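Local coordinates for protein thiamine-monophosphate kinase (PDB 6XEP) that probably catalyses the ATP-dependent phosphorylation of thiamine monophosphate to thiamine diphosphate, the active form of vitamin B1, with magnesium as cofactor, at residues 172-177 / 199-204; 211-216 / 291-296; 97-100 / 105-108. All coordinates share one frame; numbering follows the deposited sequence. Where two conformers were deposited one is given.

Contact 1: residues 172-177 / 199-204; sequences AGALRL and LRLLRP
Ala174 and Leu201 bring their helices close together, with 6.3 Å between the CA atoms of the two residues. Residues 172-177 are helical throughout, whereas the helix holding 199-202 runs out here, Arg203 being the first residue to leave helical backbone angles. Such an approach illustrates how a small residue sets the spacing of two helices: the methyl of Ala174 points toward the other helix, and its CB lies 3.8 Å from CB of Leu201. Leu201 supplies the bulk. With CG anti to the backbone N (chi1 176°) and chi2 at 58°, CD2 is brought up to the other helix, 4.1 Å from CB of Ala174. The same methyl lies 4.0 Å from the backbone N of Leu175 and meets CD1 of the Leu175 side chain at 4.1 Å, so that one branch of Leu201 touches two successive residues. Polar tethers lie around this apolar patch. The carbonyl O of Leu201 accepts a hydrogen bond from Lys74, and Arg200 forms salt bridges with Asp170 and Glu277, the former joining the two helices again. Leu201 also lies about 4 Å, side chain to side chain, from Asp274, a predicted substrate-binding residue. The two segments share neither a hydrogen bond nor a salt bridge, so they are held to each other by aliphatic packing, which places a buried leucine beside the probable thiamine phosphate site.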
# COMPACT_ATOMS: atom_id res chain seq x y z
N ALA A 172 23.47 9.29 7.47
CA ALA A 172 24.04 10.28 6.56
C ALA A 172 25.55 10.13 6.47
O ALA A 172 26.13 10.28 5.40
CB ALA A 172 23.69 11.70 7.02
N GLY A 173 26.20 9.85 7.60
CA GLY A 173 27.64 9.60 7.59
C GLY A 173 28.02 8.42 6.73
O GLY A 173 28.96 8.49 5.93
N ALA A 174 27.32 7.29 6.90
CA ALA A 174 27.58 6.14 6.03
C ALA A 174 27.37 6.50 4.56
O ALA A 174 28.16 6.09 3.71
CB ALA A 174 26.67 4.97 6.42
N LEU A 175 26.29 7.23 4.25
CA LEU A 175 26.04 7.62 2.87
C LEU A 175 27.18 8.47 2.32
O LEU A 175 27.63 8.26 1.18
CB LEU A 175 24.71 8.38 2.77
CG LEU A 175 24.11 8.57 1.36
CD1 LEU A 175 23.73 7.21 0.76
CD2 LEU A 175 22.91 9.51 1.38
N ARG A 176 27.67 9.42 3.11
CA ARG A 176 28.79 10.25 2.67
C ARG A 176 30.04 9.42 2.42
O ARG A 176 30.74 9.60 1.41
CB ARG A 176 29.07 11.34 3.70
CG ARG A 176 28.24 12.60 3.58
CD ARG A 176 28.53 13.47 4.78
NE ARG A 176 27.82 14.74 4.78
CZ ARG A 176 28.42 15.91 4.69
NH1 ARG A 176 29.75 15.97 4.59
NH2 ARG A 176 27.71 17.03 4.71
N LEU A 177 30.39 8.54 3.37
CA LEU A 177 31.55 7.68 3.17
C LEU A 177 31.38 6.82 1.92
O LEU A 177 32.33 6.65 1.15
CB LEU A 177 31.78 6.80 4.40
CG LEU A 177 32.20 7.58 5.65
CD1 LEU A 177 32.10 6.67 6.86
CD2 LEU A 177 33.61 8.12 5.51
N LEU A 199 25.36 -0.17 9.19
CA LEU A 199 24.08 -0.74 9.62
C LEU A 199 23.07 0.32 10.06
O LEU A 199 21.86 0.05 10.04
CB LEU A 199 24.32 -1.75 10.73
CG LEU A 199 25.01 -3.04 10.26
CD1 LEU A 199 25.15 -4.02 11.40
CD2 LEU A 199 24.21 -3.65 9.14
N ARG A 200 23.52 1.51 10.47
CA ARG A 200 22.55 2.58 10.71
C ARG A 200 21.90 3.06 9.42
O ARG A 200 20.72 3.43 9.43
CB ARG A 200 23.22 3.74 11.44
CG ARG A 200 23.63 3.39 12.88
CD ARG A 200 22.42 3.37 13.80
NE ARG A 200 21.98 4.73 14.17
CZ ARG A 200 20.76 5.02 14.60
NH1 ARG A 200 19.85 4.05 14.71
NH2 ARG A 200 20.45 6.27 14.92
N LEU A 201 22.65 3.06 8.31
CA LEU A 201 22.04 3.38 7.03
C LEU A 201 21.18 2.23 6.54
O LEU A 201 20.05 2.44 6.07
CB LEU A 201 23.13 3.70 5.99
CG LEU A 201 22.62 3.96 4.56
CD1 LEU A 201 21.63 5.12 4.52
CD2 LEU A 201 23.77 4.20 3.59
N LEU A 202 21.70 1.00 6.62
CA LEU A 202 21.02 -0.14 6.01
C LEU A 202 19.87 -0.65 6.86
O LEU A 202 18.83 -1.07 6.33
CB LEU A 202 22.01 -1.29 5.76
CG LEU A 202 23.14 -0.97 4.80
CD1 LEU A 202 24.00 -2.22 4.67
CD2 LEU A 202 22.59 -0.54 3.44
N ARG A 203 20.03 -0.64 8.18
CA ARG A 203 19.05 -1.26 9.08
C ARG A 203 18.73 -0.31 10.23
O ARG A 203 19.07 -0.59 11.39
CB ARG A 203 19.58 -2.58 9.65
CG ARG A 203 19.74 -3.70 8.65
CD ARG A 203 20.20 -4.99 9.41
NE ARG A 203 20.95 -5.81 8.48
CZ ARG A 203 21.91 -6.64 8.82
NH1 ARG A 203 22.24 -6.79 10.10
NH2 ARG A 203 22.53 -7.33 7.88
N PRO A 204 18.05 0.79 9.95
CA PRO A 204 17.66 1.71 11.04
C PRO A 204 16.72 1.00 12.01
O PRO A 204 15.99 0.08 11.62
CB PRO A 204 16.96 2.85 10.30
CG PRO A 204 16.41 2.22 9.05
CD PRO A 204 17.50 1.22 8.65

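Contact 2: residues 211-216 / 291-296; sequences GLRLRA and HYLAES
Arg213 reaches across to Leu293 and Ser296, one helical turn apart, and meets each with a different part of its side chain. CD of Arg213 is 3.8 Å from CD1 of Leu293, a methyl that also approaches NH2 of Arg213 at 3.9 Å, obliquely to the guanidinium plane. Farther out, NH2 of Arg213 gives a weak hydrogen bond to OG of Ser296, 3.4 Å long and bent to 148° at the hydrogen. The hydroxyl lies at the edge of the guanidinium group, in its plane. This is a compact example of the arginine's dual character, the last carbon of the chain, CD, set against a leucine methyl while the polar end finds a hydroxyl. What allows it is chain shape. The arginine is extended from CG to NE, long enough to span backbones whose nearest CA atoms, those of Arg213 and Leu293, are 8.8 Å apart, and Ser296 turns OG anti to its own backbone N (chi1 -179°), toward the incoming guanidinium. Arg213 and Ser296 are exposed, so the polar half of the contact is at the surface, whereas Leu293 is buried and also touches Phe217 and Leu301. Next to Arg213, Leu214 packs on Leu278 and Phe280 of strand 277-282. Helices 208-214 and 287-297 thus meet over the six-stranded sheet of the PurM-like C-terminal domain, contacting strands 277-282 and 301-308 respectively.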
# COMPACT_ATOMS: atom_id res chain seq x y z
N GLY A 211 7.73 4.90 21.26
CA GLY A 211 6.52 5.58 20.82
C GLY A 211 5.31 5.19 21.64
O GLY A 211 4.47 6.04 21.97
N LEU A 212 5.23 3.92 22.03
CA LEU A 212 4.11 3.41 22.80
C LEU A 212 4.15 3.84 24.25
O LEU A 212 3.17 3.63 24.97
CB LEU A 212 4.09 1.88 22.76
CG LEU A 212 3.66 1.29 21.42
CD1 LEU A 212 3.81 -0.20 21.50
CD2 LEU A 212 2.21 1.66 21.11
N ARG A 213 5.26 4.43 24.70
CA ARG A 213 5.32 4.92 26.07
C ARG A 213 5.26 6.43 26.17
O ARG A 213 4.93 6.94 27.24
CB ARG A 213 6.59 4.41 26.75
CG ARG A 213 6.52 2.90 26.96
CD ARG A 213 7.40 2.45 28.09
NE ARG A 213 7.74 1.06 27.91
CZ ARG A 213 8.64 0.40 28.63
NH1 ARG A 213 8.89 -0.87 28.36
NH2 ARG A 213 9.30 1.02 29.61
N LEU A 214 5.51 7.14 25.06
CA LEU A 214 5.65 8.59 25.10
C LEU A 214 4.34 9.31 25.41
O LEU A 214 4.37 10.44 25.92
CB LEU A 214 6.19 9.09 23.76
CG LEU A 214 7.71 9.04 23.59
CD1 LEU A 214 8.14 9.54 22.21
CD2 LEU A 214 8.38 9.85 24.67
N ARG A 215 3.20 8.69 25.13
CA ARG A 215 1.94 9.36 25.41
C ARG A 215 1.85 9.70 26.89
O ARG A 215 1.27 10.73 27.26
CB ARG A 215 0.75 8.50 24.99
CG ARG A 215 -0.62 9.13 25.33
CD ARG A 215 -0.88 10.44 24.56
NE ARG A 215 -2.21 10.97 24.88
CZ ARG A 215 -2.46 11.82 25.86
NH1 ARG A 215 -1.48 12.27 26.64
NH2 ARG A 215 -3.70 12.24 26.08
N ALA A 216 2.45 8.87 27.74
CA ALA A 216 2.41 9.14 29.17
C ALA A 216 3.36 10.26 29.59
O ALA A 216 3.25 10.72 30.74
CB ALA A 216 2.75 7.87 29.95
N HIS A 291 14.81 10.32 32.09
CA HIS A 291 16.07 9.62 32.31
C HIS A 291 15.81 8.20 32.78
O HIS A 291 16.49 7.25 32.35
CB HIS A 291 16.94 10.37 33.31
CG HIS A 291 17.44 11.68 32.78
ND1 HIS A 291 18.21 11.77 31.64
CD2 HIS A 291 17.25 12.95 33.21
CE1 HIS A 291 18.48 13.03 31.39
NE2 HIS A 291 17.92 13.77 32.33
N TYR A 292 14.82 8.03 33.65
CA TYR A 292 14.45 6.69 34.10
C TYR A 292 13.95 5.85 32.94
O TYR A 292 14.26 4.66 32.84
CB TYR A 292 13.39 6.77 35.19
CG TYR A 292 13.03 5.41 35.73
CD1 TYR A 292 11.97 4.67 35.19
CD2 TYR A 292 13.77 4.83 36.77
CE1 TYR A 292 11.65 3.41 35.68
CE2 TYR A 292 13.44 3.57 37.27
CZ TYR A 292 12.39 2.87 36.71
OH TYR A 292 12.06 1.62 37.20
N LEU A 293 13.15 6.46 32.05
CA LEU A 293 12.63 5.73 30.90
C LEU A 293 13.76 5.27 29.99
O LEU A 293 13.75 4.13 29.49
CB LEU A 293 11.66 6.63 30.12
CG LEU A 293 11.06 6.02 28.84
CD1 LEU A 293 10.23 4.79 29.15
CD2 LEU A 293 10.23 7.05 28.09
N ALA A 294 14.75 6.13 29.77
CA ALA A 294 15.89 5.76 28.93
C ALA A 294 16.61 4.55 29.52
O ALA A 294 16.98 3.64 28.79
CB ALA A 294 16.84 6.95 28.79
N GLU A 295 16.79 4.53 30.84
CA GLU A 295 17.40 3.36 31.47
C GLU A 295 16.52 2.13 31.30
O GLU A 295 17.02 1.03 31.05
CB GLU A 295 17.63 3.64 32.96
CG GLU A 295 18.65 4.74 33.22
CD GLU A 295 20.05 4.36 32.77
OE1 GLU A 295 20.55 3.31 33.22
OE2 GLU A 295 20.64 5.10 31.95
N SER A 296 15.20 2.31 31.45
CA SER A 296 14.27 1.19 31.36
C SER A 296 14.28 0.57 29.96
O SER A 296 14.26 -0.66 29.81
CB SER A 296 12.87 1.66 31.72
OG SER A 296 11.94 0.59 31.65

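Contact 3: residues 97-100 / 105-108; sequences LSLP and DWIE
Trp106 and Leu99 owe their meeting to two different first torsions: the indole swings out anti to the backbone N (chi1 -171°), while CG of Leu99 stands anti to its carbonyl carbon (chi1 -44°). The setting is the first half of a beta-alpha-beta unit, strand 89-99, helix 104-120 and strand 124-132, in the PurM-like N-terminal domain. It offers a worked case of how a helix is seated against the strand from which the chain has just come. Leu97 and Leu99, two apart on the strand, both point toward the helix, and between them they meet the outer end of the indole. CD2 of Leu99 comes within 3.8 Å of CZ3 of Trp106, obliquely to the ring. CD1 of Leu97 approaches the same CZ3 atom at 4.3 Å, but at the ring edge and near its plane. Ile71, Leu135 and Leu137 add packing to the indole, and Phe110 makes a ring contact with it. On the strand between the two leucines, Ser98 hydrogen-bonds through its OG to Asn57 of the second subunit, so the strand contributes to the dimer as well as to the helix packing. Leu97 lies about 7 Å, side chain to side chain, from Asp129, a predicted magnesium ligand. The other branch of Leu99, CD1, meets Ile107, whose side chain turns toward the strand and brings its CD1 to 3.5 Å from CD1 of Leu99.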
# COMPACT_ATOMS: atom_id res chain seq x y z
N LEU A 97 5.46 -5.62 -4.13
CA LEU A 97 6.81 -5.75 -4.67
C LEU A 97 6.77 -5.67 -6.19
O LEU A 97 6.03 -6.42 -6.83
CB LEU A 97 7.44 -7.08 -4.28
CG LEU A 97 7.86 -7.43 -2.86
CD1 LEU A 97 8.88 -8.55 -2.95
CD2 LEU A 97 8.48 -6.23 -2.24
N SER A 98 7.54 -4.75 -6.76
CA SER A 98 7.80 -4.71 -8.19
C SER A 98 9.21 -5.22 -8.40
O SER A 98 10.15 -4.66 -7.84
CB SER A 98 7.66 -3.28 -8.73
OG SER A 98 6.32 -2.81 -8.58
N LEU A 99 9.35 -6.30 -9.16
CA LEU A 99 10.65 -6.87 -9.46
C LEU A 99 10.86 -6.96 -10.96
O LEU A 99 9.95 -7.36 -11.69
CB LEU A 99 10.79 -8.28 -8.87
CG LEU A 99 10.28 -8.45 -7.45
CD1 LEU A 99 10.27 -9.92 -7.11
CD2 LEU A 99 11.16 -7.67 -6.50
N PRO A 100 12.07 -6.65 -11.44
CA PRO A 100 12.33 -6.75 -12.88
C PRO A 100 12.26 -8.18 -13.39
O PRO A 100 11.72 -8.43 -14.47
CB PRO A 100 13.74 -6.17 -13.02
CG PRO A 100 14.05 -5.52 -11.72
CD PRO A 100 13.26 -6.25 -10.69
N ASP A 105 15.61 -16.65 -4.84
CA ASP A 105 16.53 -16.44 -3.73
C ASP A 105 16.49 -15.01 -3.22
O ASP A 105 16.66 -14.79 -2.02
CB ASP A 105 17.94 -16.82 -4.15
CG ASP A 105 18.15 -18.32 -4.13
OD1 ASP A 105 17.15 -19.05 -4.02
OD2 ASP A 105 19.32 -18.75 -4.19
N TRP A 106 16.28 -14.04 -4.09
CA TRP A 106 16.21 -12.66 -3.61
C TRP A 106 14.99 -12.45 -2.72
O TRP A 106 15.09 -11.84 -1.66
CB TRP A 106 16.19 -11.69 -4.79
CG TRP A 106 16.34 -10.26 -4.39
CD1 TRP A 106 17.49 -9.52 -4.38
CD2 TRP A 106 15.29 -9.37 -3.97
NE1 TRP A 106 17.22 -8.24 -3.98
CE2 TRP A 106 15.88 -8.12 -3.71
CE3 TRP A 106 13.91 -9.52 -3.79
CZ2 TRP A 106 15.14 -7.03 -3.28
CZ3 TRP A 106 13.18 -8.42 -3.35
CH2 TRP A 106 13.80 -7.20 -3.09
N ILE A 107 13.84 -12.97 -3.13
CA ILE A 107 12.63 -12.76 -2.34
C ILE A 107 12.74 -13.44 -0.99
O ILE A 107 12.28 -12.91 0.02
CB ILE A 107 11.39 -13.24 -3.12
CG1 ILE A 107 11.11 -12.31 -4.30
CG2 ILE A 107 10.16 -13.22 -2.23
CD1 ILE A 107 10.00 -12.85 -5.20
N GLU A 108 13.35 -14.63 -0.95
CA GLU A 108 13.53 -15.32 0.33
C GLU A 108 14.41 -14.50 1.27
O GLU A 108 14.12 -14.40 2.47
CB GLU A 108 14.14 -16.70 0.08
CG GLU A 108 14.33 -17.55 1.32
CD GLU A 108 14.48 -19.04 1.01
OE1 GLU A 108 15.32 -19.40 0.15
OE2 GLU A 108 13.76 -19.86 1.62

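From the N terminus, contact 3 comes first and closes the shortest loop, the turn by which strand 89-99 passes into helix 104-120, joining strand to helix within the N-terminal beta-alpha-beta unit. Contact 1 follows in the C-terminal domain, where 21 residues separate its segments and two successive helices, 170-179 and 192-202, are tied together. The next helix, 208-214, opens contact 2, which joins it to the distant helix 287-297 and bridges a loop of 74 residues containing strands 220-224, 242-245 and 277-282. The three loops are in series, none enclosing or crossing another. Contacts 2 and 3 lie on opposite sides of the chain's centre, their own centres about 38 Å apart.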